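Local coordinates for protein type II restriction enzyme SfiI (PDB 2EZV) that recognises the double-stranded DNA sequence 5'-GGCCN(5)GGCC-3' as a tetrameric type II restriction endonuclease and cleaves within it to leave 5'-phosphates, at residues D[14-25]-D[229-237]. Numbering follows the deposited sequence.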
loop_
_atom_site.group_PDB
_atom_site.type_symbol
_atom_site.label_atom_id
_atom_site.label_comp_id
_atom_site.label_asym_id
_atom_site.label_seq_id
_atom_site.Cartn_x
_atom_site.Cartn_y
_atom_site.Cartn_z
ATOM N N GLU D 14 7.194 26.539 9.920
ATOM C CA GLU D 14 8.188 26.437 8.846
ATOM C C GLU D 14 8.904 25.095 8.966
ATOM O O GLU D 14 9.268 24.466 7.971
ATOM C CB GLU D 14 9.224 27.566 8.942
ATOM C CG GLU D 14 8.660 28.978 8.806
ATOM C CD GLU D 14 9.660 29.935 8.191
ATOM O OE1 GLU D 14 9.838 31.054 8.723
ATOM O OE2 GLU D 14 10.269 29.568 7.161
ATOM N N SER D 15 9.102 24.669 10.205
ATOM C CA SER D 15 9.769 23.419 10.490
ATOM C C SER D 15 9.045 22.231 9.866
ATOM O O SER D 15 9.688 21.330 9.323
ATOM C CB SER D 15 9.882 23.228 12.006
ATOM O OG SER D 15 10.533 22.016 12.315
ATOM N N VAL D 16 7.717 22.220 9.935
ATOM C CA VAL D 16 6.983 21.105 9.353
ATOM C C VAL D 16 7.034 21.171 7.836
ATOM O O VAL D 16 6.937 20.140 7.162
ATOM C CB VAL D 16 5.490 21.055 9.791
ATOM C CG1 VAL D 16 5.299 21.783 11.098
ATOM C CG2 VAL D 16 4.609 21.593 8.708
ATOM N N GLU D 17 7.166 22.373 7.286
ATOM C CA GLU D 17 7.237 22.483 5.835
ATOM C C GLU D 17 8.604 21.950 5.435
ATOM O O GLU D 17 8.751 21.258 4.430
ATOM C CB GLU D 17 7.048 23.934 5.373
ATOM C CG GLU D 17 5.584 24.360 5.326
ATOM C CD GLU D 17 5.373 25.815 4.913
ATOM O OE1 GLU D 17 4.205 26.208 4.709
ATOM O OE2 GLU D 17 6.357 26.575 4.797
ATOM N N LYS D 18 9.596 22.241 6.264
ATOM C CA LYS D 18 10.952 21.789 5.998
ATOM C C LYS D 18 11.065 20.265 5.992
ATOM O O LYS D 18 11.681 19.701 5.094
ATOM C CB LYS D 18 11.916 22.369 7.034
ATOM C CG LYS D 18 13.380 22.242 6.656
ATOM C CD LYS D 18 14.238 22.808 7.764
ATOM C CE LYS D 18 15.702 22.860 7.387
ATOM N NZ LYS D 18 16.542 23.360 8.522
ATOM N N GLN D 19 10.472 19.591 6.979
ATOM C CA GLN D 19 10.567 18.133 6.997
ATOM C C GLN D 19 9.703 17.521 5.897
ATOM O O GLN D 19 9.983 16.428 5.411
ATOM C CB GLN D 19 10.217 17.551 8.383
ATOM C CG GLN D 19 8.749 17.532 8.781
ATOM C CD GLN D 19 8.530 16.843 10.130
ATOM O OE1 GLN D 19 9.054 17.281 11.147
ATOM N NE2 GLN D 19 7.753 15.768 10.135
ATOM N N THR D 20 8.661 18.233 5.489
ATOM C CA THR D 20 7.808 17.752 4.403
ATOM C C THR D 20 8.675 17.791 3.142
ATOM O O THR D 20 8.756 16.822 2.391
ATOM C CB THR D 20 6.589 18.660 4.198
ATOM O OG1 THR D 20 5.716 18.542 5.324
ATOM C CG2 THR D 20 5.835 18.286 2.927
ATOM N N LEU D 21 9.357 18.914 2.945
ATOM C CA LEU D 21 10.215 19.091 1.787
ATOM C C LEU D 21 11.351 18.069 1.773
ATOM O O LEU D 21 11.603 17.426 0.747
ATOM C CB LEU D 21 10.772 20.513 1.781
ATOM C CG LEU D 21 11.446 21.074 0.522
ATOM C CD1 LEU D 21 12.925 21.163 0.750
ATOM C CD2 LEU D 21 11.133 20.227 -0.685
ATOM N N ARG D 22 12.024 17.914 2.912
ATOM C CA ARG D 22 13.136 16.975 3.021
ATOM C C ARG D 22 12.743 15.566 2.590
ATOM O O ARG D 22 13.472 14.914 1.843
ATOM C CB ARG D 22 13.671 16.932 4.459
ATOM C CG ARG D 22 14.907 16.064 4.603
ATOM C CD ARG D 22 16.039 16.589 3.714
ATOM N NE ARG D 22 17.214 15.720 3.711
ATOM C CZ ARG D 22 17.277 14.543 3.093
ATOM N NH1 ARG D 22 16.225 14.086 2.421
ATOM N NH2 ARG D 22 18.397 13.824 3.133
ATOM N N THR D 23 11.593 15.101 3.071
ATOM C CA THR D 23 11.082 13.771 2.736
ATOM C C THR D 23 10.921 13.633 1.222
ATOM O O THR D 23 11.328 12.633 0.619
ATOM C CB THR D 23 9.712 13.536 3.406
ATOM O OG1 THR D 23 9.838 13.724 4.819
ATOM C CG2 THR D 23 9.206 12.138 3.135
ATOM N N ILE D 24 10.321 14.651 0.616
ATOM C CA ILE D 24 10.101 14.667 -0.819
ATOM C C ILE D 24 11.399 14.659 -1.627
ATOM O O ILE D 24 11.449 14.057 -2.701
ATOM C CB ILE D 24 9.219 15.880 -1.210
ATOM C CG1 ILE D 24 7.809 15.655 -0.655
ATOM C CG2 ILE D 24 9.189 16.056 -2.726
ATOM C CD1 ILE D 24 6.852 16.802 -0.858
ATOM N N VAL D 25 12.447 15.309 -1.111
ATOM C CA VAL D 25 13.738 15.346 -1.806
ATOM C C VAL D 25 14.391 13.972 -1.861
ATOM O O VAL D 25 15.060 13.652 -2.848
ATOM C CB VAL D 25 14.734 16.334 -1.152
ATOM C CG1 VAL D 25 16.123 16.206 -1.809
ATOM C CG2 VAL D 25 14.230 17.746 -1.317
ATOM N N ALA D 229 15.739 34.513 0.705
ATOM C CA ALA D 229 14.816 34.686 1.813
ATOM C C ALA D 229 14.932 33.506 2.774
ATOM O O ALA D 229 14.819 33.670 3.984
ATOM C CB ALA D 229 13.397 34.804 1.293
ATOM N N CYS D 230 15.172 32.318 2.227
ATOM C CA CYS D 230 15.298 31.106 3.030
ATOM C C CYS D 230 15.911 30.002 2.169
ATOM O O CYS D 230 15.226 29.364 1.371
ATOM C CB CYS D 230 13.919 30.673 3.536
ATOM S SG CYS D 230 13.928 29.276 4.685
ATOM N N PRO D 231 17.219 29.761 2.330
ATOM C CA PRO D 231 17.965 28.748 1.581
ATOM C C PRO D 231 17.322 27.375 1.392
ATOM O O PRO D 231 17.289 26.865 0.269
ATOM C CB PRO D 231 19.286 28.663 2.346
ATOM C CG PRO D 231 19.480 30.064 2.817
ATOM C CD PRO D 231 18.095 30.432 3.310
ATOM N N TRP D 232 16.816 26.769 2.467
ATOM C CA TRP D 232 16.240 25.434 2.340
ATOM C C TRP D 232 14.958 25.344 1.539
ATOM O O TRP D 232 14.572 24.261 1.119
ATOM C CB TRP D 232 16.033 24.771 3.710
ATOM C CG TRP D 232 15.055 25.445 4.624
ATOM C CD1 TRP D 232 15.350 26.275 5.659
ATOM C CD2 TRP D 232 13.626 25.310 4.610
ATOM N NE1 TRP D 232 14.196 26.666 6.297
ATOM C CE2 TRP D 232 13.124 26.089 5.674
ATOM C CE3 TRP D 232 12.722 24.609 3.803
ATOM C CZ2 TRP D 232 11.754 26.187 5.954
ATOM C CZ3 TRP D 232 11.358 24.707 4.080
ATOM C CH2 TRP D 232 10.890 25.492 5.148
ATOM N N ARG D 233 14.295 26.469 1.320
ATOM C CA ARG D 233 13.059 26.449 0.550
ATOM C C ARG D 233 13.293 26.236 -0.941
ATOM O O ARG D 233 12.347 26.155 -1.713
ATOM C CB ARG D 233 12.264 27.732 0.779
ATOM C CG ARG D 233 11.540 27.741 2.112
ATOM C CD ARG D 233 10.648 28.958 2.273
ATOM N NE ARG D 233 9.960 28.930 3.558
ATOM C CZ ARG D 233 8.887 28.190 3.826
ATOM N NH1 ARG D 233 8.362 27.412 2.896
ATOM N NH2 ARG D 233 8.347 28.222 5.038
ATOM N N LEU D 234 14.554 26.149 -1.341
ATOM C CA LEU D 234 14.905 25.921 -2.737
ATOM C C LEU D 234 15.966 24.828 -2.790
ATOM O O LEU D 234 17.104 25.029 -2.364
ATOM C CB LEU D 234 15.437 27.211 -3.370
ATOM C CG LEU D 234 15.746 27.295 -4.875
ATOM C CD1 LEU D 234 17.065 26.625 -5.175
ATOM C CD2 LEU D 234 14.618 26.673 -5.680
ATOM N N GLN D 235 15.580 23.664 -3.298
ATOM C CA GLN D 235 16.498 22.538 -3.411
ATOM C C GLN D 235 16.776 22.240 -4.880
ATOM O O GLN D 235 15.983 22.574 -5.757
ATOM C CB GLN D 235 15.905 21.297 -2.745
ATOM C CG GLN D 235 15.614 21.449 -1.266
ATOM C CD GLN D 235 16.848 21.773 -0.454
ATOM O OE1 GLN D 235 17.920 21.225 -0.687
ATOM N NE2 GLN D 235 16.695 22.661 0.527
ATOM N N GLU D 236 17.902 21.591 -5.141
ATOM C CA GLU D 236 18.274 21.278 -6.503
ATOM C C GLU D 236 18.951 19.929 -6.625
ATOM O O GLU D 236 20.001 19.701 -6.024
ATOM C CB GLU D 236 19.226 22.355 -7.041
ATOM C CG GLU D 236 19.500 22.252 -8.532
ATOM C CD GLU D 236 20.662 23.120 -8.987
ATOM O OE1 GLU D 236 20.906 24.178 -8.354
ATOM O OE2 GLU D 236 21.315 22.746 -9.988
ATOM N N LEU D 237 18.346 19.040 -7.407
ATOM C CA LEU D 237 18.915 17.725 -7.655
ATOM C C LEU D 237 19.398 17.800 -9.097
ATOM O O LEU D 237 18.606 17.800 -10.037
ATOM C CB LEU D 237 17.855 16.634 -7.480
ATOM C CG LEU D 237 17.274 16.570 -6.061
ATOM C CD1 LEU D 237 16.251 15.429 -5.958
ATOM C CD2 LEU D 237 18.413 16.369 -5.051
#
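K18 lies across the indole of W232. The lysine chain is fully extended, with CG anti to the backbone N (chi1 -166°), and its CB stands 3.7 Å from the centroid of the six-membered ring of W232 in a CH-pi contact. K18 NZ takes an off-centre cation-pi position 4.7 Å from the five-membered ring centroid of W232. A long aliphatic chain with a charged end suits both roles, and NZ continues to a salt bridge with D252. Tryptophan offers two broad faces: the opposite one carries C230 SG and R233 CG near its rim. An alanine in place of W232 would probably open a gap between the helix and the 3-10 segment 231-233 and leave the K18 chain without its flat support.

The ionic part centres on R233, whose planar, multiply donating guanidinium can hold two carboxylates at its edge while one face lies over W232 CH2. R233 NH1 and NH2 both bond the single oxygen E17 OE2, NH2 at 2.6 Å, with the carboxylate almost perpendicular (88°) to the guanidinium. R233 NH2 also bonds E14 OE2 at 3.2 Å, from above that carboxylate's plane. E17 and R233 are buried, and their charges offset each other; Y195 OH joins E14 OE2 and R233 NE, E14 OE1 pairs with R194, and R233 NH1 bonds S185 O.

Branched apolar side chains suit the buried far end: L21 CD1 meets Q235 CG at 3.4 Å, and V25 CG1 touches L237 CD2. Q235 bends at chi2, bringing its NE2 to W232 O (2.7 Å).

This is structural packing of a long helix on the mixed sheet of a PDDEXK-clan nuclease, about 13 Å from the DNA at the nearest atom. Segment 14-25 runs nearly parallel (7°) to strand segment 234-237, which pairs antiparallel with strand 176-186; W250 of strand 249-253 packs against L21, V25 and Q235.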